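Long-range contacts in gene 2 protein (Enterobacteria phage Sf6, PDB 5C12), which forms, in this chain, the metal-dependent nuclease domain of the large terminase subunit, part of the viral DNA-packaging machinery: residues 45-50 against 96-101; 181-186 against 196-201. The protein carries 1 engineered substitution. All blocks are in the same frame, centred on the assembly; numbering follows the deposited sequence.

Contact 1 (45-50 against 96-101)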
loop_
_atom_site.group_PDB
_atom_site.type_symbol
_atom_site.label_atom_id
_atom_site.label_comp_id
_atom_site.label_asym_id
_atom_site.label_seq_id
_atom_site.Cartn_x
_atom_site.Cartn_y
_atom_site.Cartn_z
ATOM N N GLY A 45 1.311 -16.903 -2.480
ATOM C CA GLY A 45 0.675 -16.394 -1.280
ATOM C C GLY A 45 -0.736 -15.949 -1.578
ATOM O O GLY A 45 -1.315 -16.307 -2.610
ATOM N N ALA A 46 -1.326 -15.231 -0.629
ATOM C CA ALA A 46 -2.667 -14.721 -0.820
ATOM C C ALA A 46 -2.682 -13.575 -1.832
ATOM O O ALA A 46 -1.638 -12.939 -2.108
ATOM C CB ALA A 46 -3.232 -14.250 0.507
ATOM N N VAL A 47 -3.858 -13.308 -2.385
ATOM C CA VAL A 47 -4.062 -12.102 -3.152
ATOM C C VAL A 47 -4.674 -11.063 -2.225
ATOM O O VAL A 47 -5.702 -11.316 -1.598
ATOM C CB VAL A 47 -4.931 -12.331 -4.390
ATOM C CG1 VAL A 47 -5.215 -11.007 -5.089
ATOM C CG2 VAL A 47 -4.234 -13.298 -5.343
ATOM N N VAL A 48 -4.007 -9.919 -2.113
ATOM C CA VAL A 48 -4.403 -8.815 -1.262
ATOM C C VAL A 48 -4.631 -7.570 -2.093
ATOM O O VAL A 48 -3.761 -7.155 -2.857
ATOM C CB VAL A 48 -3.349 -8.502 -0.170
ATOM C CG1 VAL A 48 -3.896 -7.462 0.821
ATOM C CG2 VAL A 48 -2.920 -9.760 0.574
ATOM N N SER A 49 -5.785 -6.949 -1.910
ATOM C CA SER A 49 -6.187 -5.769 -2.663
ATOM C C SER A 49 -6.574 -4.687 -1.687
ATOM O O SER A 49 -7.069 -4.981 -0.590
ATOM C CB SER A 49 -7.405 -6.064 -3.544
ATOM O OG SER A 49 -7.128 -7.006 -4.561
ATOM N N ALA A 50 -6.369 -3.437 -2.054
ATOM C CA ALA A 50 -6.747 -2.335 -1.192
ATOM C C ALA A 50 -7.182 -1.127 -1.992
ATOM O O ALA A 50 -6.783 -0.928 -3.144
ATOM C CB ALA A 50 -5.609 -1.965 -0.210
ATOM N N ASP A 96 -9.620 -9.710 -9.581
ATOM C CA ASP A 96 -8.259 -10.083 -9.245
ATOM C C ASP A 96 -8.166 -11.338 -8.381
ATOM O O ASP A 96 -7.063 -11.785 -8.065
ATOM C CB ASP A 96 -7.552 -8.930 -8.524
ATOM C CG ASP A 96 -7.154 -7.806 -9.472
ATOM O OD1 ASP A 96 -7.016 -8.084 -10.680
ATOM O OD2 ASP A 96 -7.015 -6.651 -9.012
ATOM N N GLY A 97 -9.301 -11.897 -7.992
ATOM C CA GLY A 97 -9.317 -13.100 -7.171
ATOM C C GLY A 97 -8.784 -12.842 -5.773
ATOM O O GLY A 97 -8.113 -13.690 -5.184
ATOM N N ALA A 98 -9.067 -11.658 -5.239
ATOM C CA ALA A 98 -8.603 -11.301 -3.914
ATOM C C ALA A 98 -9.089 -12.262 -2.849
ATOM O O ALA A 98 -10.238 -12.699 -2.866
ATOM C CB ALA A 98 -9.010 -9.876 -3.552
ATOM N N ASP A 99 -8.201 -12.553 -1.906
ATOM C CA ASP A 99 -8.554 -13.243 -0.674
ATOM C C ASP A 99 -8.887 -12.234 0.409
ATOM O O ASP A 99 -9.702 -12.501 1.281
ATOM C CB ASP A 99 -7.384 -14.126 -0.224
ATOM C CG ASP A 99 -7.069 -15.206 -1.228
ATOM O OD1 ASP A 99 -7.933 -16.062 -1.477
ATOM O OD2 ASP A 99 -5.961 -15.206 -1.803
ATOM N N HIS A 100 -8.263 -11.067 0.349
ATOM C CA HIS A 100 -8.401 -10.024 1.353
ATOM C C HIS A 100 -8.485 -8.680 0.674
ATOM O O HIS A 100 -7.698 -8.379 -0.214
ATOM C CB HIS A 100 -7.197 -10.039 2.291
ATOM C CG HIS A 100 -6.926 -11.371 2.901
ATOM N ND1 HIS A 100 -7.704 -11.903 3.904
ATOM C CD2 HIS A 100 -5.956 -12.284 2.654
ATOM C CE1 HIS A 100 -7.225 -13.085 4.248
ATOM N NE2 HIS A 100 -6.161 -13.338 3.509
ATOM N N TYR A 101 -9.404 -7.849 1.127
ATOM C CA TYR A 101 -9.584 -6.496 0.635
ATOM C C TYR A 101 -9.546 -5.554 1.817
ATOM O O TYR A 101 -10.200 -5.817 2.834
ATOM C CB TYR A 101 -10.932 -6.379 -0.028
ATOM C CG TYR A 101 -11.377 -5.010 -0.429
ATOM C CD1 TYR A 101 -12.194 -4.261 0.384
ATOM C CD2 TYR A 101 -11.055 -4.489 -1.687
ATOM C CE1 TYR A 101 -12.639 -3.026 0.008
ATOM C CE2 TYR A 101 -11.502 -3.254 -2.076
ATOM C CZ TYR A 101 -12.299 -2.519 -1.219
ATOM O OH TYR A 101 -12.804 -1.291 -1.574
#

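Contact 2 (181-186 against 196-201)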
loop_
_atom_site.group_PDB
_atom_site.type_symbol
_atom_site.label_atom_id
_atom_site.label_comp_id
_atom_site.label_asym_id
_atom_site.label_seq_id
_atom_site.Cartn_x
_atom_site.Cartn_y
_atom_site.Cartn_z
ATOM N N TYR A 181 13.657 -1.869 -0.399
ATOM C CA TYR A 181 15.096 -1.778 -0.186
ATOM C C TYR A 181 15.763 -3.149 -0.262
ATOM O O TYR A 181 16.798 -3.310 -0.888
ATOM C CB TYR A 181 15.406 -1.134 1.165
ATOM C CG TYR A 181 16.871 -1.093 1.490
ATOM C CD1 TYR A 181 17.705 -0.238 0.823
ATOM C CD2 TYR A 181 17.405 -1.923 2.457
ATOM C CE1 TYR A 181 19.053 -0.194 1.115
ATOM C CE2 TYR A 181 18.751 -1.888 2.755
ATOM C CZ TYR A 181 19.552 -1.020 2.086
ATOM O OH TYR A 181 20.911 -0.960 2.354
ATOM N N LEU A 182 15.174 -4.145 0.380
ATOM C CA LEU A 182 15.723 -5.491 0.326
ATOM C C LEU A 182 15.746 -5.994 -1.140
ATOM O O LEU A 182 16.682 -6.681 -1.573
ATOM C CB LEU A 182 14.922 -6.427 1.230
ATOM C CG LEU A 182 15.596 -7.651 1.809
ATOM C CD1 LEU A 182 16.757 -7.236 2.717
ATOM C CD2 LEU A 182 14.552 -8.460 2.571
ATOM N N THR A 183 14.717 -5.643 -1.905
ATOM C CA THR A 183 14.634 -6.026 -3.321
ATOM C C THR A 183 15.735 -5.356 -4.115
ATOM O O THR A 183 16.414 -5.996 -4.914
ATOM C CB THR A 183 13.268 -5.681 -3.919
ATOM O OG1 THR A 183 12.246 -6.269 -3.114
ATOM C CG2 THR A 183 13.128 -6.246 -5.273
ATOM N N TYR A 184 15.945 -4.073 -3.852
ATOM C CA TYR A 184 17.048 -3.341 -4.471
ATOM C C TYR A 184 18.396 -3.993 -4.175
ATOM O O TYR A 184 19.220 -4.155 -5.063
ATOM C CB TYR A 184 17.031 -1.891 -3.995
ATOM C CG TYR A 184 18.230 -1.088 -4.371
ATOM C CD1 TYR A 184 18.335 -0.512 -5.627
ATOM C CD2 TYR A 184 19.253 -0.888 -3.462
ATOM C CE1 TYR A 184 19.458 0.228 -5.977
ATOM C CE2 TYR A 184 20.365 -0.156 -3.794
ATOM C CZ TYR A 184 20.465 0.392 -5.044
ATOM O OH TYR A 184 21.584 1.128 -5.349
ATOM N N ARG A 185 18.641 -4.347 -2.919
ATOM C CA ARG A 185 19.916 -4.959 -2.563
ATOM C C ARG A 185 20.090 -6.321 -3.248
ATOM O O ARG A 185 21.177 -6.699 -3.640
ATOM C CB ARG A 185 20.053 -5.097 -1.049
ATOM C CG ARG A 185 20.095 -3.765 -0.295
ATOM C CD ARG A 185 21.245 -2.846 -0.693
ATOM N NE ARG A 185 22.564 -3.433 -0.455
ATOM C CZ ARG A 185 23.706 -2.754 -0.538
ATOM N NH1 ARG A 185 23.687 -1.462 -0.834
ATOM N NH2 ARG A 185 24.860 -3.358 -0.308
ATOM N N ALA A 186 19.000 -7.059 -3.418
ATOM C CA ALA A 186 19.095 -8.347 -4.082
ATOM C C ALA A 186 19.355 -8.195 -5.584
ATOM O O ALA A 186 20.191 -8.892 -6.154
ATOM C CB ALA A 186 17.801 -9.124 -3.861
ATOM N N ASP A 196 9.681 -13.663 -0.030
ATOM C CA ASP A 196 8.577 -13.287 0.850
ATOM C C ASP A 196 8.771 -11.933 1.542
ATOM O O ASP A 196 7.809 -11.285 1.978
ATOM C CB ASP A 196 8.330 -14.381 1.890
ATOM C CG ASP A 196 7.549 -15.553 1.327
ATOM O OD1 ASP A 196 7.376 -15.648 0.094
ATOM O OD2 ASP A 196 7.142 -16.412 2.133
ATOM N N ASP A 197 10.014 -11.485 1.611
ATOM C CA ASP A 197 10.368 -10.215 2.219
ATOM C C ASP A 197 10.627 -9.113 1.156
ATOM O O ASP A 197 10.977 -7.995 1.500
ATOM C CB ASP A 197 11.621 -10.401 3.073
ATOM C CG ASP A 197 11.417 -11.389 4.212
ATOM O OD1 ASP A 197 10.286 -11.411 4.733
ATOM O OD2 ASP A 197 12.375 -12.112 4.571
ATOM N N MET A 198 10.453 -9.453 -0.110
ATOM C CA MET A 198 10.698 -8.510 -1.212
ATOM C C MET A 198 9.376 -7.998 -1.786
ATOM O O MET A 198 8.296 -8.352 -1.295
ATOM C CB MET A 198 11.513 -9.195 -2.301
ATOM C CG MET A 198 12.953 -9.439 -1.876
ATOM S SD MET A 198 14.125 -9.858 -3.186
ATOM C CE MET A 198 13.774 -11.576 -3.457
ATOM N N LEU A 199 9.446 -7.170 -2.831
ATOM C CA LEU A 199 8.260 -6.735 -3.552
ATOM C C LEU A 199 8.681 -6.482 -4.988
ATOM O O LEU A 199 9.662 -5.782 -5.233
ATOM C CB LEU A 199 7.663 -5.470 -2.950
ATOM C CG LEU A 199 6.236 -5.238 -3.452
ATOM C CD1 LEU A 199 5.272 -6.278 -2.901
ATOM C CD2 LEU A 199 5.790 -3.819 -3.095
ATOM N N SER A 200 8.000 -7.136 -5.913
ATOM C CA SER A 200 8.206 -6.972 -7.341
ATOM C C SER A 200 7.015 -6.297 -7.982
ATOM O O SER A 200 5.863 -6.598 -7.657
ATOM C CB SER A 200 8.438 -8.330 -7.994
ATOM O OG SER A 200 8.707 -8.187 -9.385
ATOM N N PHE A 201 7.264 -5.386 -8.920
ATOM C CA PHE A 201 6.192 -4.861 -9.745
ATOM C C PHE A 201 6.112 -5.594 -11.086
ATOM O O PHE A 201 7.039 -5.571 -11.865
ATOM C CB PHE A 201 6.359 -3.356 -9.975
ATOM C CG PHE A 201 6.383 -2.567 -8.703
ATOM C CD1 PHE A 201 5.206 -2.285 -8.041
ATOM C CD2 PHE A 201 7.586 -2.119 -8.176
ATOM C CE1 PHE A 201 5.230 -1.583 -6.844
ATOM C CE2 PHE A 201 7.615 -1.431 -6.989
ATOM C CZ PHE A 201 6.433 -1.145 -6.331
#

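Contact 1 (45-50 against 96-101)
Strands 47-52 and 100-104 start side by side in parallel, Val-48 paired with His-100 and Ser-49 with Tyr-101, as neighbours in the mixed sheet of this RNase H-like nuclease domain. Ser-49 N donates to His-100 O at 2.9 Å. Two residues earlier, Val-47 O accepts two donors: Asp-99 N at 2.8 Å, tilted 25° from the carbonyl plane, and His-100 N at 3.2 Å, nearly along the C=O axis. Gly-97 closes helix 82-95 in a Schellman motif, and the chain then turns into the strand. With its carboxylate carbon anti to its own carbonyl carbon (chi1 -63°), Asp-99 reaches back, and OD2 takes Val-47 N on its anti lone pair in an almost straight bond (2.9 Å, 172°). Val-47 lays CG1 over the turn, 3.6 Å from Ala-98 CA. Ser-49 and Tyr-101 share the face packed by helix 82-95; Ser-49 OG is held by Tyr-63 and Ser-65. On the face of Val-48 and His-100, the imidazole ND1 bonds Thr-126 of the next strand, while Ala-46 CB meets the ring edge at CD2, 4.0 Å away.

Contact 2 (181-186 against 196-201)
Thr-183 OG1 is gripped twice: Leu-199 N donates to it across the contact at 3.0 Å and 162°, and the hydroxyl is also hydrogen-bonded to Arg-179 O, one turn back in the same helix. This is a helix-to-loop packing contact, in which helix 168-189 receives the chain that returns from its C-terminal end through a short 3-10 segment and leads into the sheet's edge strand, 200-201. Thr-183 holds OG1 anti to its own carbonyl carbon (chi1 -54°), which sets the oxygen where it can meet both Arg-179 O and the incoming Leu-199 N; the other branch, CG2, rests 3.5 Å from Leu-199 O. Met-198 crosses Thr-183 at a slant, its CB 3.1 Å from Thr-183 OG1, a tight approach. With chi2 extended (-165°), the methionine chain runs on from CB toward Ala-186 and brings Met-198 SD within 3.8 Å of Ala-186 CB; the bend at chi3 then turns the methyl CE away from that alanine. Leu-39 of helix 35-39 touches both Ala-186 and Met-198, and Trp-41 and Ala-193 also pack on the methionine, making its side chain part of a buried apolar layer. Arg-179 also ties the loop, its NH1 donating to Met-198 O. At the exposed side, Leu-182 and Asp-197 lie alongside each other, pointing the same way, and Leu-182 CD2 meets the methylene of the aspartate, 3.6 Å from Asp-197 CB.

Overall arrangement
Both contacts reach the same mixed sheet, but at different places in it: contact 1 joins two neighbouring inner strands, whereas contact 2 packs the loop leading into the outermost strand 200-201 against helix 168-189. Their centres are about 20 Å apart and their nearest atoms about 7 Å, without touching. Contact 1 is only partly buried and depends on backbone pairing with one carboxylate; contact 2 is smaller and mostly buried, combining a single cross-segment hydrogen bond with apolar packing. The strands of contact 1 lead on to the metal-binding Asp-52 and to Asp-104, a metal ligand in other structures of this protein, while contact 2 lies away from that site.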